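Side-chain contacts in intracellular growth locus, subunit C (Francisella tularensis subsp. tularensis, PDB 2QWU), which is a pathogenicity island protein associated with cell invasion and probably supports growth of the bacterium inside host cells: residues 44-49 / 104-109; 76-81 / 85-90; 108-111 / 117-120; 148-151 / 155-158. The protein carries 2 engineered substitutions. One frame throughout, in Å; residues are numbered along the deposited sequence.

The four contacts run from the middle of a curled antiparallel sheet to the helix packed beside it. Contacts 1 and 3 use overlapping parts of helix 97-114 and have centres about 8 Å apart; they are tied directly by a probable hydrogen bond from Ala44 N to Lys119 O. Contact 4, centred about 9 Å from contact 3, joins it through a probable hydrogen bond between Leu148 N and Ile120 O, and sends Phe156 back to Val107 of contact 1. Contact 2, nested in the loop that contact 1 closes, lies farthest from it, with centres about 21 Å apart, yet reaches contact 4 where Ile87 and Ile89 meet Leu148. Together they outline a helix-on-sheet core.

Contact 1: residues 44-49 / 104-109; sequences AGEKLD and EEKVSS
Lys106 and the tight turn at Ala44 illustrate how one ammonium group can fasten a helix to a hairpin. Lys106 NZ gives a 3.0 Å hydrogen bond to Ala44 O, nearly along the C=O axis (165° at the oxygen), and a second bond, 2.9 Å long and part of a salt bridge, to Glu46 OE1. The carboxylate is met on its anti side, with NZ lying 28° out of its plane. The two side chains cross obliquely, and Lys106 CG and CD also pass close to Glu46 OE1.

Torsions explain the reach: CG of Lys106 stands anti to the backbone N (chi1 -176°), and two bends further along the chain curl NZ back over the turn. A bend at chi2 of Glu46 helps turn OE1 toward the lysine. Beneath this polar clasp, Ala44 CB points at the helix and rests 3.8 Å from Lys106 CG and 3.9 Å from Val107 CG2. Val107 is backed in turn by Ile43 and Phe156, and the backbone of Ala44 is bonded to Lys119.

Ala44 and Gly45, both with positive phi, form the two central positions of a type I' beta turn, which joins strands 37-43 and 46-47 into a tight two-residue hairpin.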
loop_
_atom_site.group_PDB
_atom_site.type_symbol
_atom_site.label_atom_id
_atom_site.label_comp_id
_atom_site.label_asym_id
_atom_site.label_seq_id
_atom_site.Cartn_x
_atom_site.Cartn_y
_atom_site.Cartn_z
ATOM N N ALA A 44 13.377 -1.869 -4.957
ATOM C CA ALA A 44 14.597 -2.276 -5.668
ATOM C C ALA A 44 15.794 -1.566 -5.007
ATOM O O ALA A 44 16.732 -1.116 -5.673
ATOM C CB ALA A 44 14.478 -1.895 -7.154
ATOM N N GLY A 45 15.736 -1.462 -3.686
ATOM C CA GLY A 45 16.800 -0.830 -2.931
ATOM C C GLY A 45 16.760 0.685 -2.846
ATOM O O GLY A 45 17.579 1.292 -2.126
ATOM N N GLU A 46 15.839 1.329 -3.556
ATOM C CA GLU A 46 15.781 2.789 -3.493
ATOM C C GLU A 46 14.811 3.158 -2.392
ATOM O O GLU A 46 13.665 2.712 -2.391
ATOM C CB GLU A 46 15.325 3.373 -4.831
ATOM C CG GLU A 46 16.168 2.908 -6.014
ATOM C CD GLU A 46 17.624 3.372 -5.942
ATOM O OE1 GLU A 46 18.495 2.650 -6.495
ATOM O OE2 GLU A 46 17.901 4.457 -5.363
ATOM N N LYS A 47 15.289 3.943 -1.439
ATOM C CA LYS A 47 14.480 4.410 -0.305
ATOM C C LYS A 47 13.700 5.675 -0.677
ATOM O O LYS A 47 14.286 6.672 -1.121
ATOM C CB LYS A 47 15.400 4.711 0.888
ATOM C CG LYS A 47 15.906 3.465 1.533
ATOM C CD LYS A 47 17.018 3.684 2.594
ATOM C CE LYS A 47 17.763 2.349 2.832
ATOM N NZ LYS A 47 18.539 2.310 4.131
ATOM N N LEU A 48 12.380 5.655 -0.519
ATOM C CA LEU A 48 11.618 6.858 -0.839
ATOM C C LEU A 48 11.681 7.790 0.377
ATOM O O LEU A 48 11.655 7.325 1.508
ATOM C CB LEU A 48 10.146 6.512 -1.150
ATOM C CG LEU A 48 9.654 5.965 -2.511
ATOM C CD1 LEU A 48 9.629 7.081 -3.583
ATOM C CD2 LEU A 48 10.527 4.799 -2.962
ATOM N N ASP A 49 11.771 9.100 0.140
ATOM C CA ASP A 49 11.774 10.083 1.228
ATOM C C ASP A 49 10.410 10.113 1.910
ATOM O O ASP A 49 9.364 9.948 1.261
ATOM C CB ASP A 49 12.029 11.507 0.707
ATOM C CG ASP A 49 13.386 11.667 0.029
ATOM O OD1 ASP A 49 14.375 10.971 0.402
ATOM O OD2 ASP A 49 13.444 12.525 -0.893
ATOM N N GLU A 104 12.372 3.525 -12.197
ATOM C CA GLU A 104 11.960 2.610 -13.245
ATOM C C GLU A 104 13.147 1.816 -13.771
ATOM O O GLU A 104 13.060 0.589 -14.016
ATOM C CB GLU A 104 11.308 3.377 -14.403
ATOM C CG GLU A 104 9.972 4.016 -14.119
ATOM C CD GLU A 104 9.491 4.919 -15.286
ATOM O OE1 GLU A 104 10.339 5.442 -16.080
ATOM O OE2 GLU A 104 8.270 5.139 -15.404
ATOM N N GLU A 105 14.252 2.527 -13.966
ATOM C CA GLU A 105 15.479 1.878 -14.472
ATOM C C GLU A 105 16.068 0.880 -13.508
ATOM O O GLU A 105 16.596 -0.146 -13.912
ATOM C CB GLU A 105 16.551 2.942 -14.815
ATOM C CG GLU A 105 16.221 3.724 -16.082
ATOM C CD GLU A 105 17.205 4.854 -16.343
ATOM O OE1 GLU A 105 18.217 4.940 -15.593
ATOM O OE2 GLU A 105 16.960 5.664 -17.265
ATOM N N LYS A 106 16.030 1.202 -12.224
ATOM C CA LYS A 106 16.563 0.303 -11.215
ATOM C C LYS A 106 15.713 -0.961 -11.134
ATOM O O LYS A 106 16.233 -2.068 -11.053
ATOM C CB LYS A 106 16.596 1.014 -9.858
ATOM C CG LYS A 106 17.231 0.176 -8.758
ATOM C CD LYS A 106 18.743 -0.037 -9.030
ATOM C CE LYS A 106 19.409 -0.882 -7.935
ATOM N NZ LYS A 106 19.371 -0.125 -6.627
ATOM N N VAL A 107 14.392 -0.800 -11.185
ATOM C CA VAL A 107 13.523 -1.958 -11.130
ATOM C C VAL A 107 13.762 -2.897 -12.311
ATOM O O VAL A 107 13.966 -4.095 -12.124
ATOM C CB VAL A 107 12.015 -1.517 -11.054
ATOM C CG1 VAL A 107 11.124 -2.722 -11.279
ATOM C CG2 VAL A 107 11.743 -0.849 -9.699
ATOM N N SER A 108 13.797 -2.339 -13.515
ATOM C CA SER A 108 14.023 -3.089 -14.721
ATOM C C SER A 108 15.375 -3.825 -14.676
ATOM O O SER A 108 15.492 -4.975 -15.119
ATOM C CB SER A 108 13.974 -2.135 -15.932
ATOM O OG SER A 108 14.074 -2.872 -17.148
ATOM N N SER A 109 16.394 -3.172 -14.150
ATOM C CA SER A 109 17.702 -3.804 -14.079
ATOM C C SER A 109 17.731 -5.039 -13.165
ATOM O O SER A 109 18.406 -6.041 -13.450
ATOM C CB SER A 109 18.715 -2.791 -13.585
ATOM O OG SER A 109 18.985 -1.878 -14.653
#

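Contact 2: residues 76-81 / 85-90; sequences MSITPG and PTISIT. Engineered in segment 76-81: Met76 (natural residue Leu).
Four backbone hydrogen bonds hold the strands of 76-81 and 85-90 together, in two reciprocal pairs. Ser77 and Ser88 exchange the first, each N reaching the partner's O at 3.0 Å; Thr79 and Thr86 exchange the second, in which the bond from Thr79 N to Thr86 O is almost straight at 178°. A water extends this pattern on the face that carries the serines and threonines: it donates to Thr86 O while also bonding Ser77 OG and Thr79 OG1, so Thr86 O takes both a backbone and a water partner. Thr79 OG1 has a further bond to Thr17.

The serine pair meets without a side-chain bond. Ser88 OG, placed between its backbone N and carbonyl carbon (chi1 60°), lies against Ser77 CB at 3.4 Å.

The opposite face is apolar. Ile78 and Ile87 stand side by side and point the same way, CG2 of the former 3.9 Å from CG1 of the latter, and Ile78 CG2 also touches Pro85 CB. Met76, an engineered selenomethionine, extends obliquely across its neighbours, laying CE 3.8 Å from Ile87 CG2 and SE near Ile89 CD1.

This antiparallel hairpin is hemmed in by strands: Met76 and Ile78 bond through their backbones to Val20 and Ile18 on one flank, while Ile87 and Ile89 bond to strand 173-184 on the other.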
loop_
_atom_site.group_PDB
_atom_site.type_symbol
_atom_site.label_atom_id
_atom_site.label_comp_id
_atom_site.label_asym_id
_atom_site.label_seq_id
_atom_site.Cartn_x
_atom_site.Cartn_y
_atom_site.Cartn_z
HETATM N N MSE A 76 -5.019 -2.323 -3.324
HETATM C CA MSE A 76 -4.270 -3.529 -3.130
HETATM C C MSE A 76 -5.193 -4.691 -3.358
HETATM O O MSE A 76 -6.356 -4.628 -2.975
HETATM C CB MSE A 76 -3.690 -3.634 -1.727
HETATM C CG MSE A 76 -2.674 -4.711 -1.667
HETATM SE SE MSE A 76 -1.769 -4.609 -0.077
HETATM C CE MSE A 76 -0.640 -5.984 -0.381
ATOM N N SER A 77 -4.673 -5.739 -3.993
ATOM C CA SER A 77 -5.453 -6.952 -4.247
ATOM C C SER A 77 -4.583 -8.150 -3.897
ATOM O O SER A 77 -3.422 -8.263 -4.303
ATOM C CB SER A 77 -5.919 -6.970 -5.713
ATOM O OG SER A 77 -6.567 -8.204 -6.026
ATOM N N ILE A 78 -5.103 -9.002 -3.043
ATOM C CA ILE A 78 -4.393 -10.187 -2.649
ATOM C C ILE A 78 -5.274 -11.410 -2.853
ATOM O O ILE A 78 -6.376 -11.512 -2.276
ATOM C CB ILE A 78 -4.002 -10.148 -1.167
ATOM C CG1 ILE A 78 -3.232 -8.863 -0.870
ATOM C CG2 ILE A 78 -3.203 -11.428 -0.837
ATOM C CD1 ILE A 78 -3.014 -8.638 0.587
ATOM N N THR A 79 -4.815 -12.314 -3.698
ATOM C CA THR A 79 -5.556 -13.562 -3.913
ATOM C C THR A 79 -4.754 -14.666 -3.236
ATOM O O THR A 79 -3.642 -14.981 -3.677
ATOM C CB THR A 79 -5.705 -13.824 -5.381
ATOM O OG1 THR A 79 -6.421 -12.718 -5.938
ATOM C CG2 THR A 79 -6.493 -15.143 -5.625
ATOM N N PRO A 80 -5.310 -15.224 -2.144
ATOM C CA PRO A 80 -4.655 -16.279 -1.381
ATOM C C PRO A 80 -4.221 -17.415 -2.278
ATOM O O PRO A 80 -4.869 -17.717 -3.294
ATOM C CB PRO A 80 -5.714 -16.694 -0.382
ATOM C CG PRO A 80 -6.424 -15.375 -0.082
ATOM C CD PRO A 80 -6.585 -14.827 -1.501
ATOM N N GLY A 81 -3.119 -18.045 -1.916
ATOM C CA GLY A 81 -2.674 -19.150 -2.735
ATOM C C GLY A 81 -2.315 -20.311 -1.849
ATOM O O GLY A 81 -2.037 -20.091 -0.654
ATOM N N PRO A 85 0.676 -16.226 -2.581
ATOM C CA PRO A 85 -0.448 -15.423 -3.093
ATOM C C PRO A 85 -0.060 -14.672 -4.347
ATOM O O PRO A 85 1.108 -14.672 -4.718
ATOM C CB PRO A 85 -0.714 -14.455 -1.961
ATOM C CG PRO A 85 0.684 -14.221 -1.413
ATOM C CD PRO A 85 1.217 -15.648 -1.333
ATOM N N THR A 86 -1.037 -14.066 -5.022
ATOM C CA THR A 86 -0.746 -13.235 -6.205
ATOM C C THR A 86 -1.232 -11.887 -5.751
ATOM O O THR A 86 -2.328 -11.781 -5.218
ATOM C CB THR A 86 -1.485 -13.690 -7.478
ATOM O OG1 THR A 86 -0.944 -14.958 -7.914
ATOM C CG2 THR A 86 -1.271 -12.696 -8.573
ATOM N N ILE A 87 -0.398 -10.873 -5.951
ATOM C CA ILE A 87 -0.688 -9.556 -5.411
ATOM C C ILE A 87 -0.440 -8.438 -6.386
ATOM O O ILE A 87 0.532 -8.465 -7.157
ATOM C CB ILE A 87 0.246 -9.339 -4.133
ATOM C CG1 ILE A 87 -0.154 -10.351 -3.053
ATOM C CG2 ILE A 87 0.154 -7.935 -3.592
ATOM C CD1 ILE A 87 0.825 -10.305 -1.856
ATOM N N SER A 88 -1.313 -7.439 -6.346
ATOM C CA SER A 88 -1.096 -6.218 -7.128
ATOM C C SER A 88 -1.249 -5.087 -6.115
ATOM O O SER A 88 -1.966 -5.217 -5.132
ATOM C CB SER A 88 -2.092 -6.078 -8.311
ATOM O OG SER A 88 -3.417 -6.035 -7.855
ATOM N N ILE A 89 -0.522 -3.997 -6.325
ATOM C CA ILE A 89 -0.597 -2.863 -5.411
ATOM C C ILE A 89 -0.416 -1.570 -6.162
ATOM O O ILE A 89 0.287 -1.504 -7.167
ATOM C CB ILE A 89 0.482 -3.025 -4.251
ATOM C CG1 ILE A 89 0.242 -1.973 -3.154
ATOM C CG2 ILE A 89 1.938 -2.827 -4.802
ATOM C CD1 ILE A 89 1.131 -2.279 -1.928
ATOM N N THR A 90 -1.065 -0.525 -5.676
ATOM C CA THR A 90 -0.955 0.812 -6.265
ATOM C C THR A 90 -0.565 1.767 -5.141
ATOM O O THR A 90 -1.241 1.814 -4.115
ATOM C CB THR A 90 -2.294 1.260 -6.887
ATOM O OG1 THR A 90 -2.618 0.351 -7.964
ATOM C CG2 THR A 90 -2.134 2.629 -7.521
HETATM O O HOH W 1 -4.705 -10.503 -6.534
#

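Contact 3: residues 108-111 / 117-120; sequences SSIL and DMKI
Ile110 and Met118 show how a contact can be close at a single branch and looser toward the solvent. The tight part is the CG2 methyl of Ile110, which nestles against the chain returning after the helix: it sits 3.6 Å from Met118 CB and equally 3.6 Å from Met118 N, with Asp117 C just beyond at 3.8 Å. One methyl thus packs against both a side chain and the peptide link before it. In Ile110 this branch is anti to the backbone N, whereas CG1 lies beside the N (chi1 -61°) and carries CD1 to Ala44 of the neighbouring hairpin.

Met118, a selenomethionine, crosses Ile110 at about a right angle. Its CB and CG supply the touching surface, CG coming 4.0 Å from Ile110 CB; two bends then turn the selenium end away from the helix segment. The buried remainder of the chain reaches Ala44, Phe156 and Pro150, so the residue joins the helix to the surrounding core.

The loose side belongs to Asp117. Its CB only grazes Ile110 CG2 at 4.2 Å, and the residue is exposed to solvent. No hydrogen bond crosses between the segments; the polar ties run outside the pair, with Lys119 NZ bonded to Thr116 O and the Lys119 backbone to Ala44.

Taken as a whole, this is a helix-to-strand connection: the chain leaves helix 97-114, turns back past Ile110 and enters strand 120-122 of the antiparallel sheet, with Met118 tucked against the helix the chain has just left.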
loop_
_atom_site.group_PDB
_atom_site.type_symbol
_atom_site.label_atom_id
_atom_site.label_comp_id
_atom_site.label_asym_id
_atom_site.label_seq_id
_atom_site.Cartn_x
_atom_site.Cartn_y
_atom_site.Cartn_z
ATOM N N SER A 108 13.797 -2.339 -13.515
ATOM C CA SER A 108 14.023 -3.089 -14.721
ATOM C C SER A 108 15.375 -3.825 -14.676
ATOM O O SER A 108 15.492 -4.975 -15.119
ATOM C CB SER A 108 13.974 -2.135 -15.932
ATOM O OG SER A 108 14.074 -2.872 -17.148
ATOM N N SER A 109 16.394 -3.172 -14.150
ATOM C CA SER A 109 17.702 -3.804 -14.079
ATOM C C SER A 109 17.731 -5.039 -13.165
ATOM O O SER A 109 18.406 -6.041 -13.450
ATOM C CB SER A 109 18.715 -2.791 -13.585
ATOM O OG SER A 109 18.985 -1.878 -14.653
ATOM N N ILE A 110 17.064 -4.942 -12.021
ATOM C CA ILE A 110 17.052 -6.080 -11.105
ATOM C C ILE A 110 16.138 -7.140 -11.638
ATOM O O ILE A 110 16.442 -8.328 -11.589
ATOM C CB ILE A 110 16.601 -5.662 -9.733
ATOM C CG1 ILE A 110 17.594 -4.622 -9.230
ATOM C CG2 ILE A 110 16.510 -6.902 -8.831
ATOM C CD1 ILE A 110 17.164 -3.809 -8.016
ATOM N N LEU A 111 15.018 -6.712 -12.170
ATOM C CA LEU A 111 14.067 -7.634 -12.744
ATOM C C LEU A 111 14.659 -8.489 -13.880
ATOM O O LEU A 111 14.295 -9.671 -14.024
ATOM C CB LEU A 111 12.881 -6.864 -13.294
ATOM C CG LEU A 111 11.736 -7.736 -13.790
ATOM C CD1 LEU A 111 11.084 -8.470 -12.596
ATOM C CD2 LEU A 111 10.726 -6.857 -14.451
ATOM N N ASP A 117 14.860 -11.096 -6.691
ATOM C CA ASP A 117 15.667 -10.238 -5.834
ATOM C C ASP A 117 15.141 -8.810 -5.799
ATOM O O ASP A 117 15.680 -7.990 -5.044
ATOM C CB ASP A 117 17.116 -10.163 -6.335
ATOM C CG ASP A 117 17.923 -11.429 -6.041
ATOM O OD1 ASP A 117 17.617 -12.123 -5.031
ATOM O OD2 ASP A 117 18.883 -11.698 -6.819
HETATM N N MSE A 118 14.146 -8.480 -6.627
HETATM C CA MSE A 118 13.634 -7.109 -6.630
HETATM C C MSE A 118 12.595 -7.015 -5.484
HETATM O O MSE A 118 11.434 -7.419 -5.640
HETATM C CB MSE A 118 13.000 -6.774 -7.997
HETATM C CG MSE A 118 12.881 -5.245 -8.330
HETATM SE SE MSE A 118 11.624 -4.295 -7.259
HETATM C CE MSE A 118 10.177 -5.097 -7.857
ATOM N N LYS A 119 13.014 -6.454 -4.351
ATOM C CA LYS A 119 12.110 -6.358 -3.193
ATOM C C LYS A 119 11.438 -5.016 -3.013
ATOM O O LYS A 119 12.042 -3.957 -3.262
ATOM C CB LYS A 119 12.862 -6.656 -1.888
ATOM C CG LYS A 119 13.669 -7.953 -1.879
ATOM C CD LYS A 119 12.864 -9.163 -2.269
ATOM C CE LYS A 119 13.611 -10.450 -1.890
ATOM N NZ LYS A 119 12.818 -11.662 -2.305
ATOM N N ILE A 120 10.185 -5.053 -2.559
ATOM C CA ILE A 120 9.445 -3.839 -2.273
ATOM C C ILE A 120 9.136 -4.057 -0.811
ATOM O O ILE A 120 8.489 -5.047 -0.439
ATOM C CB ILE A 120 8.205 -3.755 -3.125
ATOM C CG1 ILE A 120 8.681 -3.669 -4.584
ATOM C CG2 ILE A 120 7.327 -2.550 -2.700
ATOM C CD1 ILE A 120 7.620 -3.498 -5.566
#

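Contact 4: residues 148-151 / 155-158; sequences LYPI and AFSI
Pro150 and Phe156 pack across a short loop where the chain leaves and rejoins strand 173-184 of the main sheet: strands 147-150 and 157-162 both pair antiparallel with it, one after the other. The segments are not a hydrogen-bonded hairpin: no hydrogen bond passes between them, and each instead bonds strand 173-184, Tyr149 to Thr184 and Ser157 to Asp181. Inside the connection, Ala155 N is held by the side-chain oxygen of Ser152.

What joins the segments directly is apolar. The side chains of Pro150 and Phe156 lie side by side, pointing the same way, and the proline meets one ortho carbon: CB and CG of Pro150 are each 3.9 Å from Phe156 CD1. Pro150 CG also comes 4.2 Å from Phe156 CE1, an oblique approach to the ring. Phe156 CG stands anti to the backbone N (chi1 -176°), which turns the phenyl group toward Pro150 and the buried side.

A wider hydrophobic shell surrounds this pair. Val107 and Leu111 of helix 97-114 cover the phenyl group, Leu111 touches the proline as well, and Ile180 and Leu183 approach from the sheet. Nearer the bend, and far more exposed, a second apolar touch completes the contact: Ile151 CB rests 4.2 Å from Ala155 CB.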
loop_
_atom_site.group_PDB
_atom_site.type_symbol
_atom_site.label_atom_id
_atom_site.label_comp_id
_atom_site.label_asym_id
_atom_site.label_seq_id
_atom_site.Cartn_x
_atom_site.Cartn_y
_atom_site.Cartn_z
ATOM N N LEU A 148 7.384 -7.612 -0.557
ATOM C CA LEU A 148 6.819 -8.190 -1.781
ATOM C C LEU A 148 7.931 -8.352 -2.827
ATOM O O LEU A 148 8.926 -7.622 -2.830
ATOM C CB LEU A 148 5.766 -7.245 -2.369
ATOM C CG LEU A 148 4.608 -6.800 -1.426
ATOM C CD1 LEU A 148 3.818 -5.577 -2.078
ATOM C CD2 LEU A 148 3.644 -7.937 -1.233
ATOM N N TYR A 149 7.749 -9.295 -3.742
ATOM C CA TYR A 149 8.771 -9.498 -4.775
ATOM C C TYR A 149 8.054 -10.076 -5.986
ATOM O O TYR A 149 6.943 -10.560 -5.881
ATOM C CB TYR A 149 9.897 -10.429 -4.239
ATOM C CG TYR A 149 9.469 -11.831 -3.896
ATOM C CD1 TYR A 149 9.405 -12.795 -4.873
ATOM C CD2 TYR A 149 9.160 -12.186 -2.586
ATOM C CE1 TYR A 149 9.033 -14.116 -4.561
ATOM C CE2 TYR A 149 8.779 -13.468 -2.254
ATOM C CZ TYR A 149 8.728 -14.431 -3.243
ATOM O OH TYR A 149 8.378 -15.725 -2.915
ATOM N N PRO A 150 8.693 -10.045 -7.159
ATOM C CA PRO A 150 8.037 -10.569 -8.367
ATOM C C PRO A 150 7.886 -12.066 -8.390
ATOM O O PRO A 150 8.788 -12.782 -7.968
ATOM C CB PRO A 150 8.977 -10.138 -9.502
ATOM C CG PRO A 150 9.753 -8.980 -8.912
ATOM C CD PRO A 150 9.976 -9.391 -7.490
ATOM N N ILE A 151 6.761 -12.536 -8.910
ATOM C CA ILE A 151 6.558 -13.971 -9.057
ATOM C C ILE A 151 7.600 -14.398 -10.103
ATOM O O ILE A 151 8.288 -15.422 -9.950
ATOM C CB ILE A 151 5.148 -14.287 -9.595
ATOM C CG1 ILE A 151 4.103 -14.056 -8.485
ATOM C CG2 ILE A 151 5.123 -15.732 -10.077
ATOM C CD1 ILE A 151 2.701 -13.787 -9.007
ATOM N N ALA A 155 5.532 -12.334 -15.335
ATOM C CA ALA A 155 4.262 -12.005 -14.675
ATOM C C ALA A 155 4.218 -10.539 -14.170
ATOM O O ALA A 155 3.150 -9.947 -14.002
ATOM C CB ALA A 155 4.049 -12.957 -13.472
ATOM N N PHE A 156 5.392 -9.973 -13.955
ATOM C CA PHE A 156 5.541 -8.629 -13.406
ATOM C C PHE A 156 5.273 -7.468 -14.339
ATOM O O PHE A 156 5.583 -7.519 -15.550
ATOM C CB PHE A 156 6.955 -8.512 -12.839
ATOM C CG PHE A 156 7.221 -7.225 -12.173
ATOM C CD1 PHE A 156 6.926 -7.067 -10.824
ATOM C CD2 PHE A 156 7.846 -6.183 -12.873
ATOM C CE1 PHE A 156 7.268 -5.890 -10.182
ATOM C CE2 PHE A 156 8.186 -4.988 -12.222
ATOM C CZ PHE A 156 7.900 -4.853 -10.886
ATOM N N SER A 157 4.645 -6.428 -13.797
ATOM C CA SER A 157 4.361 -5.225 -14.568
ATOM C C SER A 157 4.455 -4.011 -13.642
ATOM O O SER A 157 4.074 -4.107 -12.491
ATOM C CB SER A 157 2.961 -5.316 -15.168
ATOM O OG SER A 157 2.697 -4.196 -15.973
ATOM N N ILE A 158 4.990 -2.889 -14.117
ATOM C CA ILE A 158 5.047 -1.712 -13.281
ATOM C C ILE A 158 4.861 -0.484 -14.114
ATOM O O ILE A 158 5.299 -0.415 -15.275
ATOM C CB ILE A 158 6.397 -1.591 -12.463
ATOM C CG1 ILE A 158 6.341 -0.368 -11.508
ATOM C CG2 ILE A 158 7.581 -1.370 -13.419
ATOM C CD1 ILE A 158 7.545 -0.290 -10.492
#